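Local structure of synaptonemal complex protein 2 (Mus musculus, 5IWZ) at residues I155-S165 / E198-R209; Y216-C227 / F260-L268. The protein is a major component of the axial and lateral elements of synaptonemal complexes, needed for their assembly and for chromosome synapsis in meiosis. All blocks are in the same frame, centred on the assembly; numbering follows the deposited sequence.

Interaction 1: I155-S165 / E198-R209; sequences IPQICALVIDS and EMLTLMSNMGER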
# COMPACT_ATOMS: atom_id res chain seq x y z
N ILE A 155 -6.09 5.57 -11.84
CA ILE A 155 -5.86 4.17 -12.19
C ILE A 155 -4.62 4.00 -13.07
O ILE A 155 -3.79 3.13 -12.75
CB ILE A 155 -7.13 3.56 -12.83
CG1 ILE A 155 -8.29 3.54 -11.84
CG2 ILE A 155 -6.84 2.16 -13.34
CD1 ILE A 155 -8.01 2.76 -10.62
N PRO A 156 -4.42 4.78 -14.15
CA PRO A 156 -3.16 4.62 -14.90
C PRO A 156 -1.92 5.01 -14.11
O PRO A 156 -0.87 4.38 -14.28
CB PRO A 156 -3.36 5.54 -16.13
CG PRO A 156 -4.53 6.38 -15.83
CD PRO A 156 -5.39 5.62 -14.87
N GLN A 157 -2.00 6.04 -13.26
CA GLN A 157 -0.85 6.46 -12.46
C GLN A 157 -0.43 5.35 -11.50
O GLN A 157 0.76 5.06 -11.35
CB GLN A 157 -1.19 7.71 -11.65
CG GLN A 157 -1.47 8.97 -12.46
CD GLN A 157 -0.20 9.64 -12.94
OE1 GLN A 157 0.89 9.37 -12.44
NE2 GLN A 157 -0.33 10.52 -13.94
N ILE A 158 -1.40 4.75 -10.81
CA ILE A 158 -1.08 3.71 -9.84
C ILE A 158 -0.49 2.48 -10.52
O ILE A 158 0.50 1.91 -10.04
CB ILE A 158 -2.32 3.38 -9.00
CG1 ILE A 158 -2.71 4.62 -8.18
CG2 ILE A 158 -2.06 2.15 -8.10
CD1 ILE A 158 -3.98 4.47 -7.35
N CYS A 159 -1.06 2.06 -11.65
CA CYS A 159 -0.50 0.92 -12.39
C CYS A 159 0.94 1.19 -12.81
O CYS A 159 1.81 0.32 -12.66
CB CYS A 159 -1.36 0.60 -13.62
SG CYS A 159 -3.02 -0.02 -13.30
N ALA A 160 1.20 2.38 -13.35
CA ALA A 160 2.57 2.73 -13.71
C ALA A 160 3.48 2.68 -12.50
O ALA A 160 4.60 2.15 -12.58
CB ALA A 160 2.60 4.12 -14.36
N LEU A 161 3.00 3.18 -11.35
CA LEU A 161 3.78 3.16 -10.11
C LEU A 161 4.07 1.73 -9.66
O LEU A 161 5.17 1.44 -9.16
CB LEU A 161 3.04 3.91 -9.01
CG LEU A 161 3.74 4.22 -7.69
CD1 LEU A 161 4.90 5.18 -7.91
CD2 LEU A 161 2.76 4.80 -6.67
N VAL A 162 3.08 0.85 -9.79
CA VAL A 162 3.23 -0.53 -9.33
C VAL A 162 4.18 -1.29 -10.25
O VAL A 162 4.93 -2.17 -9.79
CB VAL A 162 1.85 -1.19 -9.23
CG1 VAL A 162 1.97 -2.68 -9.04
CG2 VAL A 162 1.07 -0.61 -8.05
N ILE A 163 4.21 -0.95 -11.54
CA ILE A 163 5.10 -1.61 -12.48
C ILE A 163 6.55 -1.14 -12.34
O ILE A 163 7.47 -1.86 -12.76
CB ILE A 163 4.59 -1.34 -13.91
CG1 ILE A 163 3.29 -2.11 -14.17
CG2 ILE A 163 5.61 -1.69 -14.97
CD1 ILE A 163 2.56 -1.62 -15.42
N ASP A 164 6.78 0.05 -11.79
CA ASP A 164 8.11 0.66 -11.79
C ASP A 164 8.93 0.01 -10.68
O ASP A 164 8.67 0.23 -9.49
CB ASP A 164 7.99 2.18 -11.60
CG ASP A 164 9.34 2.93 -11.72
OD1 ASP A 164 10.42 2.31 -11.63
OD2 ASP A 164 9.32 4.18 -11.88
N SER A 165 9.93 -0.78 -11.07
CA SER A 165 10.71 -1.52 -10.08
C SER A 165 11.56 -0.62 -9.21
O SER A 165 12.06 -1.07 -8.18
CB SER A 165 11.60 -2.57 -10.76
OG SER A 165 12.66 -1.97 -11.49
N GLU A 198 -3.52 2.49 -23.73
CA GLU A 198 -2.61 2.66 -22.60
C GLU A 198 -2.86 1.62 -21.52
O GLU A 198 -1.91 1.05 -20.98
CB GLU A 198 -2.72 4.07 -22.02
CG GLU A 198 -1.66 4.36 -20.97
CD GLU A 198 -2.09 5.38 -19.92
OE1 GLU A 198 -3.23 5.91 -20.01
OE2 GLU A 198 -1.29 5.66 -18.99
N MET A 199 -4.13 1.36 -21.20
CA MET A 199 -4.46 0.39 -20.16
C MET A 199 -4.03 -1.01 -20.56
O MET A 199 -3.52 -1.77 -19.73
CB MET A 199 -5.96 0.43 -19.84
CG MET A 199 -6.36 1.52 -18.86
SD MET A 199 -5.09 1.86 -17.62
CE MET A 199 -5.32 0.48 -16.50
N LEU A 200 -4.24 -1.36 -21.83
CA LEU A 200 -3.87 -2.70 -22.29
C LEU A 200 -2.37 -2.93 -22.17
O LEU A 200 -1.93 -4.01 -21.74
CB LEU A 200 -4.32 -2.92 -23.73
CG LEU A 200 -5.81 -3.26 -23.89
CD1 LEU A 200 -6.19 -3.14 -25.34
CD2 LEU A 200 -6.13 -4.65 -23.36
N THR A 201 -1.57 -1.93 -22.52
CA THR A 201 -0.13 -2.03 -22.31
C THR A 201 0.21 -2.13 -20.82
O THR A 201 1.03 -2.98 -20.42
CB THR A 201 0.56 -0.82 -22.96
OG1 THR A 201 0.34 -0.85 -24.36
CG2 THR A 201 2.06 -0.84 -22.68
N LEU A 202 -0.39 -1.28 -19.99
CA LEU A 202 -0.11 -1.32 -18.56
C LEU A 202 -0.48 -2.67 -17.97
O LEU A 202 0.30 -3.27 -17.21
CB LEU A 202 -0.86 -0.20 -17.83
CG LEU A 202 -0.27 1.19 -18.05
CD1 LEU A 202 -1.18 2.27 -17.45
CD2 LEU A 202 1.13 1.27 -17.46
N MET A 203 -1.66 -3.18 -18.31
CA MET A 203 -2.09 -4.46 -17.76
C MET A 203 -1.19 -5.59 -18.22
O MET A 203 -0.97 -6.54 -17.47
CB MET A 203 -3.53 -4.74 -18.16
CG MET A 203 -4.51 -3.90 -17.41
SD MET A 203 -6.11 -4.31 -18.07
CE MET A 203 -6.80 -5.29 -16.76
N SER A 204 -0.67 -5.50 -19.44
CA SER A 204 0.28 -6.51 -19.88
C SER A 204 1.57 -6.43 -19.07
O SER A 204 2.12 -7.46 -18.65
CB SER A 204 0.56 -6.34 -21.37
OG SER A 204 1.22 -7.48 -21.87
N ASN A 205 2.06 -5.21 -18.81
CA ASN A 205 3.26 -5.08 -17.99
C ASN A 205 2.99 -5.44 -16.53
O ASN A 205 3.91 -5.86 -15.82
CB ASN A 205 3.82 -3.66 -18.10
CG ASN A 205 4.14 -3.29 -19.54
OD1 ASN A 205 4.56 -4.13 -20.33
ND2 ASN A 205 3.93 -2.03 -19.88
N MET A 206 1.75 -5.30 -16.07
CA MET A 206 1.41 -5.75 -14.73
C MET A 206 1.52 -7.26 -14.61
O MET A 206 2.11 -7.78 -13.66
CB MET A 206 0.01 -5.27 -14.36
CG MET A 206 -0.08 -3.75 -14.27
SD MET A 206 -1.68 -3.24 -13.65
CE MET A 206 -1.25 -3.08 -11.90
N GLY A 207 0.97 -7.99 -15.60
CA GLY A 207 1.13 -9.44 -15.62
C GLY A 207 2.59 -9.87 -15.58
O GLY A 207 2.97 -10.72 -14.77
N GLU A 208 3.41 -9.30 -16.46
CA GLU A 208 4.86 -9.54 -16.43
C GLU A 208 5.41 -9.29 -15.04
O GLU A 208 6.28 -10.04 -14.55
CB GLU A 208 5.58 -8.62 -17.41
CG GLU A 208 5.72 -9.12 -18.83
CD GLU A 208 6.65 -8.23 -19.65
OE1 GLU A 208 7.67 -7.76 -19.11
OE2 GLU A 208 6.37 -7.98 -20.84
N ARG A 209 4.92 -8.24 -14.40
CA ARG A 209 5.48 -7.78 -13.13
C ARG A 209 5.21 -8.77 -12.00
O ARG A 209 6.04 -8.91 -11.10
CB ARG A 209 4.91 -6.40 -12.81
CG ARG A 209 5.13 -5.94 -11.39
CD ARG A 209 6.52 -5.54 -11.17
NE ARG A 209 6.58 -4.62 -10.04
CZ ARG A 209 7.70 -4.27 -9.42
NH1 ARG A 209 8.87 -4.78 -9.80
NH2 ARG A 209 7.61 -3.44 -8.43
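Leu202 fits as a knob into the hole formed by Pro156, Cys159, Ala160 and Ile163, joining helices 144-163 and 197-212. The first belongs to the largely helical, armadillo-repeat-like N-terminal part of this protein, and the packing of the second is consistent with its continuing that array. The two short segments run in the same general direction, their axes 31° apart and 9.7 Å at closest approach.

Apolar packing makes up most of the contact. Ile163 sends its CD1 across the Met206 side chain at about a right angle, 3.6 Å from Met206 CG, and the same methyl also touches Asn205 CB. Methionine suits the groove because its unbranched chain can bend: Met206, extended as far as SD, sets that atom 3.5 Å from Cys159 SG, and a bend at chi3 (95°) leaves CE beside the same sulfur. Met199 CE touches both Cys159 SG and Ile155 CG2. Toward the solvent, Glu198 lays its carboxylate against Pro156 CB.

Polar contact is concentrated where helix 144-163 ends. Arginine, long and rich in donors, reaches Val162 O there: Arg209 NE donates to it at 3.0 Å in a bent bond, the oxygen tilted from the guanidinium plane, while NH2 adds a weak one. Ile163 O lies 3.9 Å above one face of the Arg209 guanidinium, offset toward its rim.

Interaction 2: Y216-C227 / F260-L268; sequences YELQVGIVEALC and FETDCRIFL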
# COMPACT_ATOMS: atom_id res chain seq x y z
N TYR A 216 4.80 -11.18 -2.03
CA TYR A 216 3.53 -11.89 -2.19
C TYR A 216 2.33 -10.94 -2.13
O TYR A 216 1.37 -11.10 -2.89
CB TYR A 216 3.41 -12.99 -1.13
CG TYR A 216 2.18 -13.81 -1.35
CD1 TYR A 216 1.00 -13.51 -0.70
CD2 TYR A 216 2.17 -14.82 -2.30
CE1 TYR A 216 -0.13 -14.25 -0.94
CE2 TYR A 216 1.04 -15.53 -2.56
CZ TYR A 216 -0.11 -15.23 -1.88
OH TYR A 216 -1.25 -15.93 -2.11
N GLU A 217 2.37 -9.96 -1.23
CA GLU A 217 1.24 -9.03 -1.12
C GLU A 217 1.03 -8.24 -2.41
O GLU A 217 -0.10 -8.03 -2.85
CB GLU A 217 1.46 -8.06 0.05
CG GLU A 217 0.42 -6.91 0.08
CD GLU A 217 0.52 -6.01 1.33
OE1 GLU A 217 1.08 -6.43 2.36
OE2 GLU A 217 0.01 -4.87 1.28
N LEU A 218 2.12 -7.80 -3.04
CA LEU A 218 1.98 -7.12 -4.31
C LEU A 218 1.51 -8.07 -5.41
O LEU A 218 0.72 -7.67 -6.27
CB LEU A 218 3.31 -6.46 -4.69
CG LEU A 218 3.66 -5.19 -3.91
CD1 LEU A 218 5.07 -4.79 -4.26
CD2 LEU A 218 2.67 -4.01 -4.21
N GLN A 219 1.95 -9.34 -5.37
CA GLN A 219 1.47 -10.31 -6.35
C GLN A 219 -0.04 -10.45 -6.29
O GLN A 219 -0.72 -10.45 -7.32
CB GLN A 219 2.13 -11.68 -6.14
CG GLN A 219 3.57 -11.82 -6.65
CD GLN A 219 4.11 -13.26 -6.53
OE1 GLN A 219 3.97 -13.89 -5.49
NE2 GLN A 219 4.70 -13.77 -7.61
N VAL A 220 -0.59 -10.56 -5.08
CA VAL A 220 -2.03 -10.73 -4.93
C VAL A 220 -2.76 -9.47 -5.40
O VAL A 220 -3.76 -9.55 -6.12
CB VAL A 220 -2.41 -11.06 -3.48
CG1 VAL A 220 -3.94 -11.24 -3.36
CG2 VAL A 220 -1.68 -12.29 -2.99
N GLY A 221 -2.29 -8.30 -4.97
CA GLY A 221 -2.96 -7.06 -5.34
C GLY A 221 -2.99 -6.83 -6.84
O GLY A 221 -3.98 -6.31 -7.38
N ILE A 222 -1.91 -7.19 -7.53
CA ILE A 222 -1.88 -7.05 -8.98
C ILE A 222 -2.84 -8.04 -9.63
O ILE A 222 -3.62 -7.66 -10.51
CB ILE A 222 -0.45 -7.26 -9.52
CG1 ILE A 222 0.45 -6.10 -9.11
CG2 ILE A 222 -0.51 -7.46 -11.05
CD1 ILE A 222 1.92 -6.38 -9.37
N VAL A 223 -2.77 -9.31 -9.23
CA VAL A 223 -3.75 -10.29 -9.70
C VAL A 223 -5.16 -9.79 -9.42
O VAL A 223 -6.05 -9.84 -10.28
CB VAL A 223 -3.52 -11.67 -9.04
CG1 VAL A 223 -4.69 -12.60 -9.38
CG2 VAL A 223 -2.20 -12.30 -9.49
N GLU A 224 -5.38 -9.28 -8.20
CA GLU A 224 -6.69 -8.78 -7.83
C GLU A 224 -7.10 -7.61 -8.71
O GLU A 224 -8.25 -7.55 -9.17
CB GLU A 224 -6.72 -8.36 -6.36
CG GLU A 224 -8.02 -7.62 -5.98
CD GLU A 224 -8.03 -7.13 -4.53
OE1 GLU A 224 -7.05 -7.39 -3.79
OE2 GLU A 224 -9.03 -6.48 -4.13
N ALA A 225 -6.18 -6.68 -8.96
CA ALA A 225 -6.51 -5.56 -9.83
C ALA A 225 -6.86 -6.05 -11.24
O ALA A 225 -7.85 -5.62 -11.83
CB ALA A 225 -5.35 -4.56 -9.87
N LEU A 226 -6.04 -6.97 -11.78
CA LEU A 226 -6.30 -7.47 -13.13
C LEU A 226 -7.65 -8.17 -13.21
O LEU A 226 -8.35 -8.04 -14.21
CB LEU A 226 -5.18 -8.41 -13.58
CG LEU A 226 -3.80 -7.77 -13.82
CD1 LEU A 226 -2.72 -8.83 -14.06
CD2 LEU A 226 -3.80 -6.72 -14.94
N CYS A 227 -8.04 -8.88 -12.15
CA CYS A 227 -9.31 -9.59 -12.19
C CYS A 227 -10.50 -8.66 -11.95
O CYS A 227 -11.60 -8.93 -12.45
CB CYS A 227 -9.31 -10.75 -11.18
SG CYS A 227 -8.15 -12.10 -11.61
N PHE A 260 -12.03 -16.19 -5.24
CA PHE A 260 -10.82 -15.49 -5.66
C PHE A 260 -9.67 -15.69 -4.68
O PHE A 260 -8.56 -16.07 -5.08
CB PHE A 260 -11.08 -14.00 -5.85
CG PHE A 260 -9.83 -13.24 -6.18
CD1 PHE A 260 -9.38 -13.17 -7.50
CD2 PHE A 260 -9.07 -12.66 -5.18
CE1 PHE A 260 -8.22 -12.51 -7.80
CE2 PHE A 260 -7.90 -12.00 -5.48
CZ PHE A 260 -7.47 -11.93 -6.79
N GLU A 261 -9.93 -15.44 -3.39
CA GLU A 261 -8.86 -15.40 -2.39
C GLU A 261 -8.07 -16.71 -2.33
O GLU A 261 -6.84 -16.70 -2.25
CB GLU A 261 -9.43 -15.07 -1.02
CG GLU A 261 -10.07 -13.69 -0.91
CD GLU A 261 -9.06 -12.56 -1.01
OE1 GLU A 261 -9.02 -11.87 -2.06
OE2 GLU A 261 -8.30 -12.35 -0.03
N THR A 262 -8.77 -17.85 -2.36
CA THR A 262 -8.07 -19.13 -2.30
C THR A 262 -7.54 -19.54 -3.66
O THR A 262 -6.45 -20.13 -3.75
CB THR A 262 -8.97 -20.22 -1.72
OG1 THR A 262 -10.23 -20.23 -2.41
CG2 THR A 262 -9.20 -19.98 -0.22
N ASP A 263 -8.26 -19.24 -4.75
CA ASP A 263 -7.72 -19.57 -6.07
C ASP A 263 -6.48 -18.73 -6.36
O ASP A 263 -5.55 -19.20 -7.03
CB ASP A 263 -8.76 -19.38 -7.17
CG ASP A 263 -9.83 -20.49 -7.20
OD1 ASP A 263 -9.56 -21.63 -6.76
OD2 ASP A 263 -10.93 -20.21 -7.72
N CYS A 264 -6.44 -17.50 -5.85
CA CYS A 264 -5.27 -16.66 -6.08
C CYS A 264 -4.03 -17.23 -5.39
O CYS A 264 -2.94 -17.23 -5.98
CB CYS A 264 -5.56 -15.23 -5.62
SG CYS A 264 -4.33 -14.08 -6.16
N ARG A 265 -4.18 -17.73 -4.16
CA ARG A 265 -3.10 -18.47 -3.51
C ARG A 265 -2.66 -19.66 -4.35
O ARG A 265 -1.45 -19.89 -4.55
CB ARG A 265 -3.56 -18.93 -2.11
CG ARG A 265 -2.66 -20.00 -1.43
CD ARG A 265 -1.20 -19.54 -1.23
NE ARG A 265 -1.06 -18.52 -0.19
CZ ARG A 265 0.08 -17.96 0.18
NH1 ARG A 265 1.23 -18.28 -0.42
NH2 ARG A 265 0.08 -17.05 1.14
N ILE A 266 -3.61 -20.43 -4.87
CA ILE A 266 -3.24 -21.59 -5.69
C ILE A 266 -2.44 -21.14 -6.91
O ILE A 266 -1.33 -21.64 -7.17
CB ILE A 266 -4.50 -22.39 -6.08
CG1 ILE A 266 -5.09 -23.08 -4.85
CG2 ILE A 266 -4.21 -23.41 -7.20
CD1 ILE A 266 -6.50 -23.59 -5.04
N PHE A 267 -2.94 -20.13 -7.63
CA PHE A 267 -2.24 -19.64 -8.82
C PHE A 267 -0.83 -19.16 -8.49
O PHE A 267 0.14 -19.53 -9.17
CB PHE A 267 -3.06 -18.53 -9.49
CG PHE A 267 -2.28 -17.71 -10.50
CD1 PHE A 267 -2.01 -18.21 -11.77
CD2 PHE A 267 -1.84 -16.42 -10.19
CE1 PHE A 267 -1.30 -17.46 -12.71
CE2 PHE A 267 -1.14 -15.64 -11.12
CZ PHE A 267 -0.87 -16.15 -12.39
N LEU A 268 -0.70 -18.34 -7.44
CA LEU A 268 0.61 -17.76 -7.16
C LEU A 268 1.60 -18.83 -6.70
O LEU A 268 2.79 -18.76 -7.04
CB LEU A 268 0.48 -16.65 -6.12
CG LEU A 268 -0.29 -15.46 -6.68
CD1 LEU A 268 -0.56 -14.45 -5.59
CD2 LEU A 268 0.49 -14.84 -7.84
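Tyr216 and Arg265 meet flat to flat: the guanidinium lies on the phenol ring with planes only 7° apart and centres 4.0 Å apart. The overlap is off-centre, displaced toward the hydroxyl, so that Arg265 CZ is 3.4 Å from Tyr216 CZ. It is a cation-pi stack, and the hydroxyl lies over the guanidinium face, where no N-H points. Arg265 reaches this position by folding its chain at both chi2 and chi3, which brings the group back over the tyrosine. Its NH2 makes a salt bridge to Asp310 and its NH1 a hydrogen bond to Asn269, and these bonds in turn help fix how the flat group is turned.

Leu268 inserts as a knob among Tyr216, Gln219, Val220 and Val223. CD1 lies 3.6 Å from Val220 CG2 and also meets the tyrosine ring, CD2 is directed toward Val223 CG2, and both methyls touch Gln219 CB. Val223 answers as a knob in the other direction, among Phe260, Cys264, Phe267 and Leu268. Such reciprocal interlocking joins helices 216-229 and 260-274 of this alpha-helical array, their segments crossing at 120°. The branched valine suits its hole by spreading two methyls: CG1 touches Cys264 SG at 3.6 Å, and CG2 touches Phe267 CE2.

Phe260 has CG anti to the backbone N (chi1 175°), which carries the ring out to helix 216-229. There its CZ comes 3.4 Å from Glu224 CA. Cys227 SG approaches the edge of the same ring, 3.8 Å from Phe260 CE1.

Overall arrangement
Interactions 1 and 2 follow one another along the chain, their centres about 15 Å apart, and consecutive helices 197-212 and 216-229 connect them. Ile222 of segment 216-227 packs against Val162 and Arg209 of interaction 1, and Leu226 against Met203, so the two contacts share a continuous packed interior. Interaction 1 is partly buried, with a groove lined by methionine and cysteine sulfur between roughly parallel helices; interaction 2 is buried, and its steeply crossed helices are filled by aromatic rings and branched side chains. Each uses one arginine differently: Arg209 bonds to a backbone carbonyl at a helix end, whereas Arg265 stacks on a ring and pairs with Asp310 of strand 308-312, linking the helical array to the neighbouring beta-sheet.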